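Local coordinates for SPCC18.06c protein (PDB 2P51) that removes poly(A) tails from mRNA as the metal-dependent 3'-exoribonuclease subunit of the CCR4-NOT complex, releasing 5'-AMP, at residues D51-G56 against P234-G239; P22-W27 against C104-N109; L83-I88 against F173-K178. All blocks are in the same frame, centred on the assembly; numbering follows the deposited sequence.

Interaction 1: D51-G56 against P234-G239; sequences DTEFPG and PQHQAG. With MG (magnesium ion), chain C; MG (magnesium ion), chain B.
Where strand 47-53 runs past the start of helix 238-257, the CA atoms of Thr52 and Ala238 come within 5.2 Å of each other, the nearest pair of CA atoms across the contact. This is the metal centre of the DEDD nuclease fold, with Asp51 and Glu53 supplying the first two acidic positions; Asp172 and Asp241 complete the set. The carboxylate of Asp51 bridges two magnesium ions, OD1 holding one at 2.0 Å and OD2 the other at 2.1 Å. Glu53 shares the second ion through OE2, its chain folding at chi2 (-58°) to bring the carboxylate back to the metal, and Asp241 is a further protein ligand there. The first ion is also bound by Asp172 and four waters.

Ala238 packs against the strand, its CB 3.7 Å from Asp51 O and 4.0 Å from Glu53 CG. Its N is near Glu53 OE2 but badly angled for a bond, and donates instead to Gln87 OE1. Gln237, which ends a type II turn begun at Pro234, is the N-cap of the helix. His236 swings its imidazole over to Glu53, so that OE1 sits above one ring face, 3.3 Å from NE2, with the carboxylate and ring planes 47° apart. In the ring plane, His236 NE2 meets a water at 3.0 Å, which in turn donates to Phe54 O.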
# COMPACT_ATOMS: atom_id res chain seq x y z
N ASP A 51 -0.99 -1.08 -1.78
CA ASP A 51 -1.82 -1.45 -0.64
C ASP A 51 -1.04 -2.39 0.27
O ASP A 51 -0.04 -2.98 -0.24
CB ASP A 51 -3.13 -2.15 -1.05
CG ASP A 51 -4.10 -2.34 0.11
OD1 ASP A 51 -4.12 -1.47 1.01
OD2 ASP A 51 -4.80 -3.37 0.07
N THR A 52 -1.46 -2.56 1.53
CA THR A 52 -0.82 -3.58 2.35
C THR A 52 -1.90 -4.37 3.10
O THR A 52 -3.01 -3.89 3.28
CB THR A 52 0.15 -3.04 3.43
OG1 THR A 52 -0.60 -2.45 4.49
CG2 THR A 52 1.13 -2.00 2.84
N GLU A 53 -1.59 -5.60 3.49
CA GLU A 53 -2.46 -6.30 4.43
C GLU A 53 -1.62 -6.52 5.72
O GLU A 53 -0.40 -6.77 5.65
CB GLU A 53 -2.96 -7.64 3.89
CG GLU A 53 -3.69 -7.60 2.56
CD GLU A 53 -4.89 -6.70 2.53
OE1 GLU A 53 -5.63 -6.60 3.51
OE2 GLU A 53 -5.11 -6.06 1.46
N PHE A 54 -2.26 -6.46 6.86
CA PHE A 54 -1.62 -6.56 8.17
C PHE A 54 -2.69 -7.01 9.15
O PHE A 54 -3.88 -7.05 8.79
CB PHE A 54 -1.02 -5.20 8.55
CG PHE A 54 -2.00 -4.05 8.45
CD1 PHE A 54 -2.83 -3.73 9.53
CD2 PHE A 54 -2.07 -3.28 7.29
CE1 PHE A 54 -3.72 -2.68 9.45
CE2 PHE A 54 -2.98 -2.24 7.19
CZ PHE A 54 -3.79 -1.95 8.29
N PRO A 55 -2.31 -7.43 10.34
CA PRO A 55 -3.29 -8.13 11.21
C PRO A 55 -4.18 -7.22 12.04
O PRO A 55 -4.49 -7.49 13.21
CB PRO A 55 -2.39 -9.00 12.09
CG PRO A 55 -1.03 -8.46 12.05
CD PRO A 55 -0.94 -7.47 10.91
N GLY A 56 -4.63 -6.13 11.41
CA GLY A 56 -5.65 -5.30 12.03
C GLY A 56 -5.11 -4.35 13.09
O GLY A 56 -3.93 -4.01 13.05
N PRO A 234 -8.65 -11.33 -5.95
CA PRO A 234 -9.43 -11.37 -4.72
C PRO A 234 -9.46 -10.06 -3.93
O PRO A 234 -8.41 -9.50 -3.64
CB PRO A 234 -8.72 -12.47 -3.90
CG PRO A 234 -7.34 -12.55 -4.46
CD PRO A 234 -7.37 -12.06 -5.88
N GLN A 235 -10.66 -9.58 -3.55
CA GLN A 235 -10.77 -8.46 -2.62
C GLN A 235 -10.06 -8.80 -1.30
O GLN A 235 -10.05 -9.93 -0.79
CB GLN A 235 -12.24 -8.15 -2.40
CG GLN A 235 -12.55 -6.96 -1.51
CD GLN A 235 -13.99 -6.49 -1.61
OE1 GLN A 235 -14.30 -5.44 -1.02
NE2 GLN A 235 -14.90 -7.17 -2.29
N HIS A 236 -9.42 -7.77 -0.72
CA HIS A 236 -8.78 -7.90 0.57
C HIS A 236 -7.54 -8.77 0.43
O HIS A 236 -7.13 -9.39 1.41
CB HIS A 236 -9.80 -8.41 1.62
CG HIS A 236 -9.39 -7.96 2.98
ND1 HIS A 236 -9.96 -6.86 3.59
CD2 HIS A 236 -8.44 -8.44 3.83
CE1 HIS A 236 -9.39 -6.67 4.77
NE2 HIS A 236 -8.46 -7.63 4.96
N GLN A 237 -6.93 -8.76 -0.77
CA GLN A 237 -5.56 -9.20 -0.95
C GLN A 237 -4.79 -8.02 -1.55
O GLN A 237 -5.39 -7.34 -2.39
CB GLN A 237 -5.39 -10.49 -1.77
CG GLN A 237 -5.85 -11.70 -0.90
CD GLN A 237 -5.17 -12.98 -1.29
OE1 GLN A 237 -3.96 -13.10 -1.42
NE2 GLN A 237 -5.95 -14.06 -1.55
N ALA A 238 -3.56 -7.78 -1.10
CA ALA A 238 -2.96 -6.47 -1.41
C ALA A 238 -2.68 -6.30 -2.90
O ALA A 238 -2.75 -5.17 -3.39
CB ALA A 238 -1.71 -6.22 -0.62
N GLY A 239 -2.34 -7.35 -3.63
CA GLY A 239 -2.07 -7.25 -5.05
C GLY A 239 -3.28 -6.75 -5.79
O GLY A 239 -3.24 -5.74 -6.53
MG MG C . -6.30 -4.37 1.11
MG MG B . -5.10 -0.09 2.17
O HOH W 1 -4.79 -1.08 3.95
O HOH W 2 -5.64 -3.51 2.95
O HOH W 3 -6.79 -7.80 7.50
O HOH W 4 -5.59 1.12 0.57
O HOH W 5 -6.78 -1.16 1.96
O HOH W 6 -6.13 1.42 3.26

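Interaction 2: P22-W27 against C104-N109; sequences PIRDVW and CTWQFN
Parallel pairing of edge strand 23-26 with strand 105-109 closes one side of the six-stranded mixed sheet at the core of this RNase H-like nuclease. Residues Ile23 to Val26 pair in turn with Thr105 to Phe108, and the strand axes diverge by 22°. The backbone bonds alternate as parallel strands require: Arg24 N donates to Thr105 O at 2.9 Å and its O accepts from Gln107 N, after which Val26 takes the same part between Gln107 O and Asn109 N.

On the face carrying Asp25 and Gln107, a single carboxylate oxygen takes two amides. Asp25 OD1 accepts Gln107 NE2 at 2.8 Å on its syn side and Asn109 ND2 at 3.0 Å on its anti side, the latter almost straight at 173°. Asn109 OD1 is bound by Gln87 NE2, and Gln107 OE1 by Gly239 N, which ties the amides to the catalytic core. Trp27 lays its six-membered ring over Asn109, whose CB stands 3.6 Å from the ring centroid. A glycine in place of Trp27 would probably leave that flank of Asn109 uncovered and its amide more able to turn away from Asp25.

The other face carries Arg24, Val26 and the rings of Trp106 and Phe108. Val26 CG2 rests over the Phe108 ring, 4.1 Å from its centroid, and meets the edge of Trp106 at CD1. Arg24 runs alongside Trp106, its CB making an off-centre CH-pi contact with the five-membered ring, while Glu34 of helix 31-41 binds both Arg24 NH2 and Trp106 NE1. Helix 31-41 covers this face, one of the helices flanking the mixed sheet, as in the DEDD nuclease fold.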
# COMPACT_ATOMS: atom_id res chain seq x y z
N PRO A 22 -2.08 -12.36 -14.09
CA PRO A 22 -2.14 -10.89 -13.90
C PRO A 22 -1.54 -10.47 -12.58
O PRO A 22 -1.09 -9.34 -12.44
CB PRO A 22 -3.64 -10.52 -13.93
CG PRO A 22 -4.36 -11.79 -13.80
CD PRO A 22 -3.44 -12.94 -14.11
N ILE A 23 -1.52 -11.37 -11.61
CA ILE A 23 -1.00 -11.05 -10.30
C ILE A 23 0.24 -11.91 -10.06
O ILE A 23 0.09 -13.14 -10.10
CB ILE A 23 -2.05 -11.28 -9.18
CG1 ILE A 23 -3.29 -10.42 -9.45
CG2 ILE A 23 -1.44 -11.05 -7.81
CD1 ILE A 23 -4.46 -10.72 -8.54
N ARG A 24 1.37 -11.27 -9.83
CA ARG A 24 2.59 -12.07 -9.60
C ARG A 24 2.86 -12.19 -8.11
O ARG A 24 3.10 -11.14 -7.49
CB ARG A 24 3.78 -11.45 -10.34
CG ARG A 24 3.61 -11.56 -11.86
CD ARG A 24 4.84 -11.08 -12.64
NE ARG A 24 6.01 -11.93 -12.47
CZ ARG A 24 6.28 -13.03 -13.16
NH1 ARG A 24 5.41 -13.43 -14.10
NH2 ARG A 24 7.38 -13.76 -12.94
N ASP A 25 2.80 -13.40 -7.57
CA ASP A 25 3.08 -13.56 -6.14
C ASP A 25 4.57 -13.67 -5.86
O ASP A 25 5.26 -14.36 -6.66
CB ASP A 25 2.44 -14.83 -5.56
CG ASP A 25 1.04 -14.53 -5.08
OD1 ASP A 25 0.79 -13.73 -4.16
OD2 ASP A 25 0.12 -15.14 -5.66
N VAL A 26 5.01 -13.03 -4.80
CA VAL A 26 6.42 -13.04 -4.47
C VAL A 26 6.56 -13.60 -3.05
O VAL A 26 5.81 -13.22 -2.14
CB VAL A 26 7.00 -11.63 -4.54
CG1 VAL A 26 8.53 -11.61 -4.55
CG2 VAL A 26 6.51 -10.87 -5.79
N TRP A 27 7.55 -14.51 -2.94
CA TRP A 27 7.91 -15.21 -1.72
C TRP A 27 9.42 -15.07 -1.49
O TRP A 27 10.07 -14.43 -2.32
CB TRP A 27 7.58 -16.71 -1.81
CG TRP A 27 6.10 -16.90 -2.07
CD1 TRP A 27 5.48 -17.09 -3.27
CD2 TRP A 27 5.07 -16.92 -1.08
NE1 TRP A 27 4.12 -17.23 -3.07
CE2 TRP A 27 3.85 -17.13 -1.75
CE3 TRP A 27 5.04 -16.79 0.32
CZ2 TRP A 27 2.63 -17.20 -1.07
CZ3 TRP A 27 3.82 -16.86 0.99
CH2 TRP A 27 2.64 -17.06 0.29
N CYS A 104 -0.15 -7.18 -14.10
CA CYS A 104 -1.02 -6.09 -13.67
C CYS A 104 -0.58 -5.62 -12.28
O CYS A 104 -0.76 -4.44 -11.97
CB CYS A 104 -2.49 -6.51 -13.65
SG CYS A 104 -3.21 -7.14 -15.19
N THR A 105 -0.05 -6.50 -11.43
CA THR A 105 0.31 -6.14 -10.06
C THR A 105 1.21 -7.22 -9.47
O THR A 105 1.17 -8.39 -9.89
CB THR A 105 -0.96 -5.92 -9.22
OG1 THR A 105 -0.61 -5.44 -7.92
CG2 THR A 105 -1.74 -7.22 -9.02
N TRP A 106 2.04 -6.87 -8.48
CA TRP A 106 2.84 -7.79 -7.71
C TRP A 106 2.28 -7.86 -6.29
O TRP A 106 1.87 -6.83 -5.74
CB TRP A 106 4.30 -7.32 -7.59
CG TRP A 106 5.11 -7.63 -8.82
CD1 TRP A 106 5.93 -8.73 -8.97
CD2 TRP A 106 5.21 -6.87 -10.04
NE1 TRP A 106 6.52 -8.70 -10.22
CE2 TRP A 106 6.12 -7.59 -10.88
CE3 TRP A 106 4.65 -5.69 -10.51
CZ2 TRP A 106 6.45 -7.14 -12.16
CZ3 TRP A 106 4.97 -5.22 -11.77
CH2 TRP A 106 5.87 -5.95 -12.58
N GLN A 107 2.33 -9.06 -5.74
CA GLN A 107 1.91 -9.26 -4.38
C GLN A 107 3.06 -9.89 -3.61
O GLN A 107 3.40 -11.05 -3.81
CB GLN A 107 0.69 -10.19 -4.39
CG GLN A 107 0.14 -10.55 -3.02
CD GLN A 107 -1.32 -11.02 -3.20
OE1 GLN A 107 -2.21 -10.16 -3.06
NE2 GLN A 107 -1.51 -12.30 -3.45
N PHE A 108 3.65 -9.13 -2.68
CA PHE A 108 4.76 -9.57 -1.85
C PHE A 108 4.19 -10.19 -0.58
O PHE A 108 3.42 -9.49 0.11
CB PHE A 108 5.64 -8.37 -1.49
CG PHE A 108 6.34 -7.81 -2.72
CD1 PHE A 108 7.62 -8.23 -3.03
CD2 PHE A 108 5.72 -6.90 -3.54
CE1 PHE A 108 8.25 -7.73 -4.17
CE2 PHE A 108 6.35 -6.41 -4.69
CZ PHE A 108 7.61 -6.83 -5.03
N ASN A 109 4.54 -11.43 -0.29
CA ASN A 109 3.98 -12.15 0.86
C ASN A 109 5.01 -12.30 1.97
O ASN A 109 6.08 -12.88 1.69
CB ASN A 109 3.51 -13.53 0.36
CG ASN A 109 2.40 -13.37 -0.69
OD1 ASN A 109 1.31 -12.86 -0.37
ND2 ASN A 109 2.71 -13.78 -1.91

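Interaction 3: L83-I88 against F173-K178; sequences LKIIQI and FAYLLK
Tyr175 reaches from helix 170-181 to the chain leading into strand 87-93, and its side chain can be followed outward atom by atom. CB meets Ile85 CD1 at 3.8 Å. The same methyl lies 3.7 Å from Tyr175 CG, over one face of the ring and 28° off the normal through its centroid, so the contact is CH-pi. Next along, CD2 touches Ile85 CB, the two side chains running past each other in opposite directions. In Ile85, chi1 (-168°) sets CG1 anti to the backbone N and chi2 (61°) then turns CD1 over the ring. Tyr175 CE2 approaches Leu83 O, which lies near the ring plane at the edge. At the tip, OH donates to that oxygen at 2.7 Å, arriving from well above the carbonyl plane, and also packs on Leu83 CB.

This chain joins helix 69-82 to a strand of the central sheet, and Ile86 and Gln87 form a classic beta bulge facing Glu53, which binds one of the catalytic magnesium ions. Phe54, just after Glu53, stacks on the Tyr175 ring; the same helix carries Asp172, a ligand of the other magnesium ion.

Three residues on from Tyr175, Lys178 extends straight out, and its NZ comes to 3.0 Å from Leu83 O. NZ donates to Val80 O and to a water, 2.9 Å away, that accepts from Ile85 N as well. Nearer strand 87-93, Ile88 CD1 lies 3.7 Å from Leu176 CD1 in one of two modelled conformers of that leucine.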
# COMPACT_ATOMS: atom_id res chain seq x y z
N LEU A 83 2.76 -4.93 15.14
CA LEU A 83 2.13 -6.00 14.39
C LEU A 83 2.83 -6.14 13.05
O LEU A 83 3.08 -5.13 12.36
CB LEU A 83 0.65 -5.71 14.13
CG LEU A 83 -0.24 -5.56 15.39
CD1 LEU A 83 -1.71 -5.35 14.97
CD2 LEU A 83 -0.10 -6.77 16.29
N LYS A 84 3.14 -7.37 12.72
CA LYS A 84 3.92 -7.59 11.49
C LYS A 84 3.10 -7.51 10.22
O LYS A 84 1.97 -7.99 10.11
CB LYS A 84 4.57 -8.98 11.56
CG LYS A 84 5.65 -9.07 12.65
CD LYS A 84 6.13 -10.52 12.70
CE LYS A 84 7.28 -10.54 13.73
NZ LYS A 84 7.86 -11.90 13.77
N ILE A 85 3.72 -6.90 9.21
CA ILE A 85 3.14 -6.86 7.87
C ILE A 85 2.92 -8.26 7.30
O ILE A 85 3.73 -9.14 7.57
CB ILE A 85 4.06 -6.04 6.95
CG1 ILE A 85 3.44 -5.68 5.61
CG2 ILE A 85 5.42 -6.74 6.71
CD1 ILE A 85 2.21 -4.86 5.62
N ILE A 86 1.83 -8.39 6.51
CA ILE A 86 1.52 -9.69 5.90
C ILE A 86 1.64 -9.63 4.39
O ILE A 86 2.16 -10.60 3.79
CB ILE A 86 0.12 -10.19 6.39
CG1 ILE A 86 0.16 -10.52 7.89
CG2 ILE A 86 -0.36 -11.39 5.60
CD1 ILE A 86 -1.22 -10.74 8.54
N GLN A 87 1.21 -8.57 3.74
CA GLN A 87 1.38 -8.49 2.31
C GLN A 87 1.59 -7.02 1.89
O GLN A 87 1.03 -6.13 2.52
CB GLN A 87 0.16 -8.90 1.45
CG GLN A 87 -0.16 -10.35 1.34
CD GLN A 87 -1.37 -10.63 0.48
OE1 GLN A 87 -2.35 -9.84 0.52
NE2 GLN A 87 -1.36 -11.72 -0.23
N ILE A 88 2.34 -6.81 0.83
CA ILE A 88 2.39 -5.51 0.16
C ILE A 88 2.04 -5.72 -1.30
O ILE A 88 2.61 -6.63 -1.91
CB ILE A 88 3.76 -4.81 0.23
CG1 ILE A 88 4.15 -4.48 1.67
CG2 ILE A 88 3.80 -3.57 -0.67
CD1 ILE A 88 5.54 -3.94 1.91
N PHE A 173 1.27 3.30 4.26
CA PHE A 173 2.56 3.99 4.14
C PHE A 173 3.41 3.73 5.39
O PHE A 173 4.65 3.59 5.29
CB PHE A 173 2.41 5.50 3.97
CG PHE A 173 2.38 6.02 2.55
CD1 PHE A 173 3.33 5.61 1.62
CD2 PHE A 173 1.41 6.90 2.15
CE1 PHE A 173 3.36 6.05 0.29
CE2 PHE A 173 1.44 7.35 0.84
CZ PHE A 173 2.37 6.95 -0.09
N ALA A 174 2.82 3.70 6.58
CA ALA A 174 3.59 3.45 7.80
C ALA A 174 4.27 2.08 7.70
O ALA A 174 5.44 1.93 8.12
CB ALA A 174 2.74 3.58 9.06
N TYR A 175 3.57 1.07 7.16
CA TYR A 175 4.21 -0.26 7.07
C TYR A 175 5.39 -0.24 6.12
O TYR A 175 6.38 -0.93 6.40
CB TYR A 175 3.18 -1.31 6.63
CG TYR A 175 2.53 -1.94 7.86
CD1 TYR A 175 1.22 -1.72 8.24
CD2 TYR A 175 3.33 -2.77 8.64
CE1 TYR A 175 0.65 -2.32 9.38
CE2 TYR A 175 2.79 -3.34 9.76
CZ TYR A 175 1.48 -3.13 10.13
OH TYR A 175 1.02 -3.75 11.27
N LEU A 176 5.31 0.54 5.05
CA LEU A 176 6.45 0.57 4.14
C LEU A 176 7.59 1.34 4.80
O LEU A 176 8.76 0.95 4.67
CB LEU A 176 6.14 1.18 2.75
CG LEU A 176 5.72 0.11 1.71
CD1 LEU A 176 4.35 -0.45 2.06
CD2 LEU A 176 5.77 0.70 0.31
N LEU A 177 7.22 2.43 5.53
CA LEU A 177 8.37 3.12 6.19
C LEU A 177 9.00 2.26 7.25
O LEU A 177 10.24 2.24 7.41
CB LEU A 177 7.91 4.47 6.76
CG LEU A 177 9.02 5.40 7.26
CD1 LEU A 177 9.80 6.00 6.09
CD2 LEU A 177 8.47 6.51 8.16
N LYS A 178 8.21 1.53 8.02
CA LYS A 178 8.72 0.58 9.02
C LYS A 178 9.65 -0.44 8.37
O LYS A 178 10.73 -0.79 8.84
CB LYS A 178 7.55 -0.11 9.73
CG LYS A 178 7.93 -1.31 10.57
CD LYS A 178 6.70 -1.97 11.20
CE LYS A 178 7.13 -3.17 12.09
NZ LYS A 178 5.88 -3.95 12.47
O HOH W 7 6.03 -5.23 9.85

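All three interactions reach the same mixed sheet. Interaction 1 involves strand 47-53 and interaction 3 its neighbour 87-93; interaction 2 pairs the next strand, 105-109, with edge strand 23-26. Their centres lie about 12 Å (1 and 2), about 11 Å (1 and 3) and about 16 Å (2 and 3) apart. Along the chain, interaction 3 nests inside the loop closed by interaction 1, whereas interaction 2 crosses both. Direct bonds join them: Gly239 to Thr105, Glu53 to Ile86 and Gln87, Phe108 to Ile88. Interactions 1 and 3 pack helices 238-257 and 170-181, which carry Asp241 and Asp172, onto the sheet near Asp51 and Glu53, bringing the four metal-binding acids together.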